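Local coordinates for PAC2 family protein (Mycobacterium tuberculosis, PDB 2WAM) that is of unknown function but belongs to the PAC2 family, representing a duplicated gene family in Actinobacteria, at residues A[163-177]-A[223-237]. Sequence-based numbering, arbitrary orientation.
Sequences VRLLAERLGVRQTIG and LEYRMAQHGHEVVGF
The guanidinium of R164 lies flat on the imidazole of H230, planes 4° apart, with CZ over the ring centre. R164 CG is anti to the backbone N (chi1 172°), and the chain bends at chi3, which turns the flat head onto the ring; H230 is steadied from its edge by ND1 donating to R226 O. One carboxylate oxygen, E168 OE2, ties two partners together: R164 NH1 forms a salt bridge to it through a long, weak hydrogen bond, and H232 NE2 donates to its anti lone pair at 2.8 Å, carboxylate and ring nearly coplanar. A water joins H232 ND1 to V172 O, so both ring nitrogens are engaged and the ring's rotation is fixed.

Beneath these groups, flexible M227 packs between helices 156-169 and 219-229: SD lies 3.7 Å from R164 CB, and CE reaches A167 CB and, on the sheet face these helices cover, T175 OG1.

Strands 174-183 and 234-242, neighbours in the mixed sheet, pair in parallel through T175 N to E233 O, V235 N to T175 O (2.8 Å), G177 N to V235 O and F237 N to G177 O. G177 and G236, lacking side chains, leave room for the E224 carboxylate. On the other face I176 CG1 meets V235 CG1 (3.8 Å), and I176 and F237 touch T264 of helix 251-265. Q174 NE2 donates to E233 OE2, 38° out of the carboxylate plane.

The polar cluster runs from buried R164 to exposed H230; E168 would probably favour protonated H232, whereas neutral H230 would better suit stacking on the R164 cation.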
loop_
_atom_site.group_PDB
_atom_site.type_symbol
_atom_site.label_atom_id
_atom_site.label_comp_id
_atom_site.label_asym_id
_atom_site.label_seq_id
_atom_site.Cartn_x
_atom_site.Cartn_y
_atom_site.Cartn_z
ATOM N N VAL A 163 -5.809 9.977 -16.119
ATOM C CA VAL A 163 -5.633 10.690 -17.388
ATOM C C VAL A 163 -6.061 12.155 -17.250
ATOM O O VAL A 163 -5.345 13.070 -17.660
ATOM C CB VAL A 163 -6.416 10.029 -18.560
ATOM C CG1 VAL A 163 -6.367 10.899 -19.798
ATOM C CG2 VAL A 163 -5.856 8.652 -18.886
ATOM N N ARG A 164 -7.232 12.377 -16.665
ATOM C CA ARG A 164 -7.704 13.733 -16.443
ATOM C C ARG A 164 -6.718 14.552 -15.585
ATOM O O ARG A 164 -6.503 15.747 -15.835
ATOM C CB ARG A 164 -9.098 13.719 -15.810
ATOM C CG ARG A 164 -9.577 15.093 -15.374
ATOM C CD ARG A 164 -11.025 15.084 -14.989
ATOM N NE ARG A 164 -11.239 14.382 -13.741
ATOM C CZ ARG A 164 -11.094 14.948 -12.552
ATOM N NH1 ARG A 164 -10.732 16.218 -12.476
ATOM N NH2 ARG A 164 -11.303 14.245 -11.450
ATOM N N LEU A 165 -6.122 13.911 -14.579
ATOM C CA LEU A 165 -5.162 14.591 -13.719
ATOM C C LEU A 165 -3.829 14.867 -14.430
ATOM O O LEU A 165 -3.183 15.880 -14.172
ATOM C CB LEU A 165 -4.951 13.825 -12.414
ATOM C CG LEU A 165 -3.945 14.417 -11.420
ATOM C CD1 LEU A 165 -4.278 13.961 -10.009
ATOM C CD2 LEU A 165 -2.479 14.083 -11.766
ATOM N N LEU A 166 -3.422 13.974 -15.326
ATOM C CA LEU A 166 -2.230 14.204 -16.134
ATOM C C LEU A 166 -2.466 15.344 -17.126
ATOM O O LEU A 166 -1.636 16.244 -17.262
ATOM C CB LEU A 166 -1.819 12.923 -16.862
ATOM C CG LEU A 166 -0.967 11.971 -16.019
ATOM C CD1 LEU A 166 -0.616 10.716 -16.787
ATOM C CD2 LEU A 166 0.293 12.677 -15.586
ATOM N N ALA A 167 -3.614 15.302 -17.803
ATOM C CA ALA A 167 -3.995 16.335 -18.761
ATOM C C ALA A 167 -4.031 17.725 -18.116
ATOM O O ALA A 167 -3.593 18.705 -18.711
ATOM C CB ALA A 167 -5.343 15.996 -19.412
ATOM N N GLU A 168 -4.534 17.815 -16.889
ATOM C CA GLU A 168 -4.524 19.099 -16.195
ATOM C C GLU A 168 -3.099 19.548 -15.841
ATOM O O GLU A 168 -2.693 20.654 -16.199
ATOM C CB GLU A 168 -5.432 19.074 -14.974
ATOM C CG GLU A 168 -6.910 19.032 -15.329
ATOM C CD GLU A 168 -7.797 18.575 -14.172
ATOM O OE1 GLU A 168 -7.288 18.464 -13.033
ATOM O OE2 GLU A 168 -9.001 18.324 -14.407
ATOM N N ARG A 169 -2.345 18.696 -15.153
ATOM C CA ARG A 169 -0.950 18.999 -14.849
ATOM C C ARG A 169 -0.175 19.449 -16.087
ATOM O O ARG A 169 0.706 20.307 -15.996
ATOM C CB ARG A 169 -0.238 17.794 -14.235
ATOM C CG ARG A 169 -0.683 17.457 -12.828
ATOM C CD ARG A 169 -0.605 18.668 -11.927
ATOM N NE ARG A 169 -1.330 18.440 -10.686
ATOM C CZ ARG A 169 -2.621 18.705 -10.519
ATOM N NH1 ARG A 169 -3.325 19.217 -11.520
ATOM N NH2 ARG A 169 -3.210 18.463 -9.353
ATOM N N LEU A 170 -0.502 18.866 -17.239
ATOM C CA LEU A 170 0.271 19.105 -18.446
ATOM C C LEU A 170 -0.269 20.224 -19.323
ATOM O O LEU A 170 0.307 20.516 -20.357
ATOM C CB LEU A 170 0.436 17.818 -19.260
ATOM C CG LEU A 170 1.256 16.684 -18.634
ATOM C CD1 LEU A 170 1.234 15.474 -19.534
ATOM C CD2 LEU A 170 2.681 17.103 -18.375
ATOM N N GLY A 171 -1.372 20.845 -18.917
ATOM C CA GLY A 171 -1.858 22.033 -19.599
ATOM C C GLY A 171 -2.800 21.828 -20.771
ATOM O O GLY A 171 -3.067 22.759 -21.530
ATOM N N VAL A 172 -3.323 20.619 -20.910
ATOM C CA VAL A 172 -4.195 20.276 -22.027
ATOM C C VAL A 172 -5.344 21.259 -22.229
ATOM O O VAL A 172 -6.035 21.627 -21.279
ATOM C CB VAL A 172 -4.745 18.849 -21.873
ATOM C CG1 VAL A 172 -5.930 18.617 -22.807
ATOM C CG2 VAL A 172 -3.632 17.852 -22.129
ATOM N N ARG A 173 -5.553 21.671 -23.474
ATOM C CA ARG A 173 -6.557 22.683 -23.787
ATOM C C ARG A 173 -7.747 22.117 -24.571
ATOM O O ARG A 173 -8.761 22.790 -24.763
ATOM C CB ARG A 173 -5.918 23.827 -24.575
ATOM C CG ARG A 173 -5.588 23.456 -26.009
ATOM C CD ARG A 173 -4.938 24.597 -26.769
ATOM N NE ARG A 173 -4.445 24.166 -28.080
ATOM C CZ ARG A 173 -5.231 23.997 -29.137
ATOM N NH1 ARG A 173 -6.543 24.214 -29.041
ATOM N NH2 ARG A 173 -4.713 23.608 -30.288
ATOM N N GLN A 174 -7.615 20.873 -25.009
ATOM C CA GLN A 174 -8.610 20.235 -25.862
ATOM C C GLN A 174 -8.321 18.739 -25.940
ATOM O O GLN A 174 -7.176 18.333 -26.120
ATOM C CB GLN A 174 -8.565 20.842 -27.259
ATOM C CG GLN A 174 -9.575 20.272 -28.227
ATOM C CD GLN A 174 -9.501 20.947 -29.591
ATOM O OE1 GLN A 174 -8.651 20.611 -30.415
ATOM N NE2 GLN A 174 -10.402 21.893 -29.839
ATOM N N THR A 175 -9.361 17.927 -25.798
ATOM C CA THR A 175 -9.222 16.482 -25.825
ATOM C C THR A 175 -10.030 15.898 -26.972
ATOM O O THR A 175 -11.248 16.033 -27.007
ATOM C CB THR A 175 -9.674 15.852 -24.494
ATOM O OG1 THR A 175 -8.878 16.379 -23.430
ATOM C CG2 THR A 175 -9.499 14.341 -24.533
ATOM N N ILE A 176 -9.335 15.253 -27.905
ATOM C CA ILE A 176 -9.944 14.710 -29.118
ATOM C C ILE A 176 -9.939 13.181 -29.102
ATOM O O ILE A 176 -8.877 12.566 -29.062
ATOM C CB ILE A 176 -9.177 15.163 -30.382
ATOM C CG1 ILE A 176 -8.959 16.670 -30.381
ATOM C CG2 ILE A 176 -9.890 14.719 -31.645
ATOM C CD1 ILE A 176 -8.307 17.179 -31.628
ATOM N N GLY A 177 -11.125 12.575 -29.161
ATOM C CA GLY A 177 -11.237 11.131 -29.188
ATOM C C GLY A 177 -11.449 10.513 -30.564
ATOM O O GLY A 177 -12.119 11.081 -31.437
ATOM N N LEU A 223 -14.231 8.810 -20.868
ATOM C CA LEU A 223 -13.177 9.786 -20.609
ATOM C C LEU A 223 -13.617 11.154 -21.095
ATOM O O LEU A 223 -13.509 12.152 -20.382
ATOM C CB LEU A 223 -11.882 9.395 -21.310
ATOM C CG LEU A 223 -10.779 10.463 -21.313
ATOM C CD1 LEU A 223 -10.281 10.763 -19.895
ATOM C CD2 LEU A 223 -9.636 10.006 -22.208
ATOM N N GLU A 224 -14.121 11.183 -22.322
ATOM C CA GLU A 224 -14.656 12.398 -22.910
ATOM C C GLU A 224 -15.772 12.996 -22.032
ATOM O O GLU A 224 -15.739 14.182 -21.686
ATOM C CB GLU A 224 -15.131 12.102 -24.327
ATOM C CG GLU A 224 -16.022 13.138 -24.947
ATOM C CD GLU A 224 -16.185 12.909 -26.436
ATOM O OE1 GLU A 224 -15.181 12.545 -27.096
ATOM O OE2 GLU A 224 -17.313 13.092 -26.944
ATOM N N TYR A 225 -16.741 12.172 -21.651
ATOM C CA TYR A 225 -17.800 12.620 -20.748
ATOM C C TYR A 225 -17.286 13.139 -19.398
ATOM O O TYR A 225 -17.690 14.219 -18.947
ATOM C CB TYR A 225 -18.818 11.510 -20.513
ATOM C CG TYR A 225 -19.967 11.942 -19.635
ATOM C CD1 TYR A 225 -20.785 13.010 -20.002
ATOM C CD2 TYR A 225 -20.236 11.289 -18.436
ATOM C CE1 TYR A 225 -21.837 13.409 -19.199
ATOM C CE2 TYR A 225 -21.282 11.680 -17.627
ATOM C CZ TYR A 225 -22.082 12.740 -18.012
ATOM O OH TYR A 225 -23.126 13.131 -17.212
ATOM N N ARG A 226 -16.408 12.371 -18.749
ATOM C CA ARG A 226 -15.877 12.785 -17.456
ATOM C C ARG A 226 -15.126 14.097 -17.589
ATOM O O ARG A 226 -15.333 15.017 -16.808
ATOM C CB ARG A 226 -14.980 11.705 -16.856
ATOM C CG ARG A 226 -15.716 10.444 -16.444
ATOM C CD ARG A 226 -16.215 10.542 -15.038
ATOM N NE ARG A 226 -16.961 9.354 -14.630
ATOM C CZ ARG A 226 -18.285 9.271 -14.635
ATOM N NH1 ARG A 226 -19.011 10.304 -15.033
ATOM N NH2 ARG A 226 -18.884 8.158 -14.249
ATOM N N MET A 227 -14.264 14.171 -18.595
ATOM C CA MET A 227 -13.538 15.392 -18.935
ATOM C C MET A 227 -14.463 16.608 -19.041
ATOM O O MET A 227 -14.183 17.655 -18.452
ATOM C CB MET A 227 -12.783 15.214 -20.262
ATOM C CG MET A 227 -11.527 14.345 -20.187
ATOM S SD MET A 227 -10.335 15.015 -19.034
ATOM C CE MET A 227 -9.428 16.128 -20.106
ATOM N N ALA A 228 -15.552 16.471 -19.799
ATOM C CA ALA A 228 -16.536 17.548 -19.935
ATOM C C ALA A 228 -17.177 17.924 -18.602
ATOM O O ALA A 228 -17.370 19.107 -18.321
ATOM C CB ALA A 228 -17.606 17.182 -20.928
ATOM N N GLN A 229 -17.515 16.921 -17.794
ATOM C CA GLN A 229 -18.091 17.173 -16.487
ATOM C C GLN A 229 -17.192 18.100 -15.670
ATOM O O GLN A 229 -17.650 18.775 -14.750
ATOM C CB GLN A 229 -18.340 15.864 -15.731
ATOM C CG GLN A 229 -19.615 15.124 -16.116
ATOM C CD GLN A 229 -19.723 13.776 -15.409
ATOM O OE1 GLN A 229 -18.758 13.007 -15.372
ATOM N NE2 GLN A 229 -20.892 13.488 -14.832
ATOM N N HIS A 230 -15.912 18.142 -16.011
ATOM C CA HIS A 230 -14.982 18.980 -15.275
ATOM C C HIS A 230 -14.565 20.192 -16.092
ATOM O O HIS A 230 -13.461 20.715 -15.925
ATOM C CB HIS A 230 -13.740 18.186 -14.860
ATOM C CG HIS A 230 -13.974 17.216 -13.740
ATOM N ND1 HIS A 230 -14.341 15.905 -13.954
ATOM C CD2 HIS A 230 -13.857 17.358 -12.398
ATOM C CE1 HIS A 230 -14.453 15.281 -12.793
ATOM N NE2 HIS A 230 -14.162 16.140 -11.833
ATOM N N GLY A 231 -15.444 20.633 -16.986
ATOM C CA GLY A 231 -15.236 21.876 -17.713
ATOM C C GLY A 231 -14.135 21.864 -18.762
ATOM O O GLY A 231 -13.717 22.919 -19.237
ATOM N N HIS A 232 -13.665 20.679 -19.137
ATOM C CA HIS A 232 -12.662 20.576 -20.188
ATOM C C HIS A 232 -13.324 20.586 -21.557
ATOM O O HIS A 232 -14.463 20.120 -21.711
ATOM C CB HIS A 232 -11.840 19.308 -20.017
ATOM C CG HIS A 232 -10.947 19.333 -18.825
ATOM N ND1 HIS A 232 -9.682 19.881 -18.855
ATOM C CD2 HIS A 232 -11.131 18.881 -17.562
ATOM C CE1 HIS A 232 -9.126 19.764 -17.664
ATOM N NE2 HIS A 232 -9.984 19.162 -16.861
ATOM N N GLU A 233 -12.614 21.116 -22.550
ATOM C CA GLU A 233 -13.119 21.104 -23.920
ATOM C C GLU A 233 -12.834 19.767 -24.585
ATOM O O GLU A 233 -11.689 19.341 -24.661
ATOM C CB GLU A 233 -12.494 22.222 -24.749
ATOM C CG GLU A 233 -13.180 22.421 -26.096
ATOM C CD GLU A 233 -12.643 23.626 -26.850
ATOM O OE1 GLU A 233 -13.325 24.677 -26.833
ATOM O OE2 GLU A 233 -11.539 23.534 -27.445
ATOM N N VAL A 234 -13.875 19.104 -25.069
ATOM C CA VAL A 234 -13.705 17.790 -25.657
ATOM C C VAL A 234 -14.347 17.711 -27.034
ATOM O O VAL A 234 -15.314 18.411 -27.326
ATOM C CB VAL A 234 -14.327 16.689 -24.763
ATOM C CG1 VAL A 234 -13.765 16.757 -23.338
ATOM C CG2 VAL A 234 -15.869 16.783 -24.777
ATOM N N VAL A 235 -13.806 16.839 -27.871
ATOM C CA VAL A 235 -14.383 16.563 -29.171
ATOM C C VAL A 235 -14.010 15.138 -29.577
ATOM O O VAL A 235 -13.016 14.582 -29.110
ATOM C CB VAL A 235 -13.996 17.640 -30.234
ATOM C CG1 VAL A 235 -12.544 17.999 -30.151
ATOM C CG2 VAL A 235 -14.355 17.189 -31.624
ATOM N N GLY A 236 -14.846 14.533 -30.411
ATOM C CA GLY A 236 -14.711 13.129 -30.718
ATOM C C GLY A 236 -15.215 12.854 -32.109
ATOM O O GLY A 236 -16.202 13.432 -32.551
ATOM N N PHE A 237 -14.524 11.969 -32.807
ATOM C CA PHE A 237 -14.895 11.630 -34.169
ATOM C C PHE A 237 -15.037 10.130 -34.319
ATOM O O PHE A 237 -14.130 9.370 -34.002
ATOM C CB PHE A 237 -13.867 12.182 -35.153
ATOM C CG PHE A 237 -13.712 13.658 -35.076
ATOM C CD1 PHE A 237 -12.595 14.218 -34.480
ATOM C CD2 PHE A 237 -14.701 14.495 -35.577
ATOM C CE1 PHE A 237 -12.450 15.603 -34.400
ATOM C CE2 PHE A 237 -14.576 15.868 -35.504
ATOM C CZ PHE A 237 -13.441 16.428 -34.912
HETATM O O HOH W 1 -8.752 21.221 -21.153
HETATM O O HOH W 2 -9.520 19.106 -22.960
HETATM O O HOH W 3 -12.613 13.458 -26.262
#